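Local coordinates for protein endonuclease IV (PDB 3AAM) that cleaves phosphodiester bonds at abasic sites in DNA during base excision repair, using a metal-dependent active site in a TIM-barrel fold, at residues H204-V209 and I246-R251. Residues are numbered along the deposited sequence; the frame is centred on the assembly and turned at random.
Sequences HLNDSV and ILETPR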
loop_
_atom_site.group_PDB
_atom_site.type_symbol
_atom_site.label_atom_id
_atom_site.label_comp_id
_atom_site.label_asym_id
_atom_site.label_seq_id
_atom_site.Cartn_x
_atom_site.Cartn_y
_atom_site.Cartn_z
ATOM N N HIS A 204 -2.394 -2.302 -4.383
ATOM C CA HIS A 204 -3.572 -2.037 -3.560
ATOM C C HIS A 204 -4.693 -2.253 -4.574
ATOM O O HIS A 204 -5.006 -1.367 -5.376
ATOM C CB HIS A 204 -3.586 -0.596 -3.033
ATOM C CG HIS A 204 -2.682 -0.366 -1.861
ATOM N ND1 HIS A 204 -2.312 -1.370 -0.990
ATOM C CD2 HIS A 204 -2.111 0.769 -1.391
ATOM C CE1 HIS A 204 -1.550 -0.862 -0.036
ATOM N NE2 HIS A 204 -1.414 0.434 -0.255
ATOM N N LEU A 205 -5.261 -3.457 -4.547
ATOM C CA LEU A 205 -6.298 -3.876 -5.479
ATOM C C LEU A 205 -7.687 -3.401 -5.077
ATOM O O LEU A 205 -8.596 -4.198 -4.848
ATOM C CB LEU A 205 -6.277 -5.404 -5.607
ATOM C CG LEU A 205 -6.928 -6.016 -6.850
ATOM C CD1 LEU A 205 -6.085 -5.702 -8.086
ATOM C CD2 LEU A 205 -7.049 -7.519 -6.668
ATOM N N ASN A 206 -7.834 -2.087 -4.998
ATOM C CA ASN A 206 -9.095 -1.461 -4.629
ATOM C C ASN A 206 -10.013 -1.249 -5.827
ATOM O O ASN A 206 -9.552 -0.859 -6.898
ATOM C CB ASN A 206 -8.820 -0.092 -3.998
ATOM C CG ASN A 206 -8.051 -0.192 -2.701
ATOM O OD1 ASN A 206 -7.068 0.521 -2.485
ATOM N ND2 ASN A 206 -8.497 -1.074 -1.826
ATOM N N ASP A 207 -11.305 -1.515 -5.662
ATOM C CA ASP A 207 -12.217 -1.236 -6.756
ATOM C C ASP A 207 -12.538 0.240 -6.525
ATOM O O ASP A 207 -12.130 0.812 -5.512
ATOM C CB ASP A 207 -13.486 -2.085 -6.702
ATOM C CG ASP A 207 -14.199 -2.140 -8.050
ATOM O OD1 ASP A 207 -14.110 -1.148 -8.812
ATOM O OD2 ASP A 207 -14.855 -3.163 -8.350
ATOM N N SER A 208 -13.271 0.852 -7.443
ATOM C CA SER A 208 -13.561 2.276 -7.351
ATOM C C SER A 208 -15.030 2.666 -7.424
ATOM O O SER A 208 -15.780 2.142 -8.243
ATOM C CB SER A 208 -12.791 2.988 -8.470
ATOM O OG SER A 208 -13.139 4.355 -8.595
ATOM N N VAL A 209 -15.428 3.593 -6.557
ATOM C CA VAL A 209 -16.795 4.097 -6.556
ATOM C C VAL A 209 -16.856 5.144 -7.666
ATOM O O VAL A 209 -17.857 5.258 -8.376
ATOM C CB VAL A 209 -17.157 4.762 -5.203
ATOM C CG1 VAL A 209 -18.499 5.485 -5.314
ATOM C CG2 VAL A 209 -17.224 3.713 -4.110
ATOM N N ILE A 246 -3.164 -6.190 -1.662
ATOM C CA ILE A 246 -3.866 -5.773 -0.451
ATOM C C ILE A 246 -5.109 -4.956 -0.791
ATOM O O ILE A 246 -5.038 -3.983 -1.545
ATOM C CB ILE A 246 -2.946 -4.901 0.457
ATOM C CG1 ILE A 246 -1.742 -5.715 0.935
ATOM C CG2 ILE A 246 -3.729 -4.370 1.650
ATOM C CD1 ILE A 246 -2.106 -6.916 1.809
ATOM N N LEU A 247 -6.247 -5.357 -0.235
ATOM C CA LEU A 247 -7.505 -4.648 -0.441
ATOM C C LEU A 247 -7.653 -3.722 0.763
ATOM O O LEU A 247 -7.360 -4.123 1.892
ATOM C CB LEU A 247 -8.678 -5.635 -0.493
ATOM C CG LEU A 247 -10.063 -5.013 -0.683
ATOM C CD1 LEU A 247 -10.148 -4.281 -2.021
ATOM C CD2 LEU A 247 -11.114 -6.112 -0.615
ATOM N N GLU A 248 -8.082 -2.486 0.518
ATOM C CA GLU A 248 -8.246 -1.498 1.584
ATOM C C GLU A 248 -9.686 -0.994 1.608
ATOM O O GLU A 248 -9.987 0.073 1.082
ATOM C CB GLU A 248 -7.298 -0.319 1.352
ATOM C CG GLU A 248 -5.836 -0.702 1.148
ATOM C CD GLU A 248 -4.966 0.506 0.860
ATOM O OE1 GLU A 248 -5.340 1.306 -0.026
ATOM O OE2 GLU A 248 -3.913 0.653 1.510
ATOM N N THR A 249 -10.573 -1.772 2.216
ATOM C CA THR A 249 -11.982 -1.407 2.290
ATOM C C THR A 249 -12.525 -1.726 3.680
ATOM O O THR A 249 -11.838 -2.338 4.488
ATOM C CB THR A 249 -12.784 -2.173 1.230
ATOM O OG1 THR A 249 -12.603 -3.580 1.431
ATOM C CG2 THR A 249 -12.315 -1.794 -0.163
ATOM N N PRO A 250 -13.763 -1.303 3.978
ATOM C CA PRO A 250 -14.356 -1.568 5.294
ATOM C C PRO A 250 -14.239 -3.029 5.731
ATOM O O PRO A 250 -14.444 -3.948 4.933
ATOM C CB PRO A 250 -15.796 -1.111 5.110
ATOM C CG PRO A 250 -15.630 0.063 4.186
ATOM C CD PRO A 250 -14.670 -0.487 3.152
ATOM N N ARG A 251 -13.928 -3.223 7.009
ATOM C CA ARG A 251 -13.734 -4.553 7.574
ATOM C C ARG A 251 -14.917 -5.052 8.394
ATOM O O ARG A 251 -15.662 -4.267 8.971
ATOM C CB ARG A 251 -12.490 -4.541 8.458
ATOM C CG ARG A 251 -11.202 -4.151 7.733
ATOM C CD ARG A 251 -10.758 -5.264 6.798
ATOM N NE ARG A 251 -10.911 -6.555 7.458
ATOM C CZ ARG A 251 -10.287 -6.902 8.579
ATOM N NH1 ARG A 251 -9.442 -6.064 9.166
ATOM N NH2 ARG A 251 -10.556 -8.068 9.149
#
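Ile246 O is met by two groups of the neighbouring parallel strand: the backbone N of Leu205, in a weak, bent hydrogen bond (N to O 3.1 Å, 130° at the hydrogen), and His204 CA, in a CA-H...O contact of 3.2 Å. Leu205 is itself the centre of an inverse gamma turn. Its carbonyl O, buried without a polar partner, faces Leu247 CD1 at 3.2 Å, while the two leucines rest on Phe263 of helix 253-267 behind the barrel wall.

Glu248 carries the polar part of the contact. With CG anti to its carbonyl carbon (chi1 -53°) and the chain extended beyond it, the carboxylate stacks over the His204 ring, the two planes 28° apart. Glu248 OE2 sits off-centre above that face and takes a hydrogen bond from Gln32. Ile246 CB meets the edge of the ring, and the ring of His69 also meets that of His204, nearly parallel to it. With an alanine here the imidazole is gone, and the Glu248 carboxylate would probably lose its flat neighbour and be held chiefly by Gln32. Asn206 draws its amide close to the same glutamate and also touches His219, a manganese ligand whose ND1 is hydrogen-bonded to Glu248 O. Stack and Gln32 bond thus set the carboxylate at the C-terminal mouth of the barrel, the Glu248 side chain about 5 Å from the manganese and about 3 Å from a bound phosphate ion, probably from the crystallisation liquor.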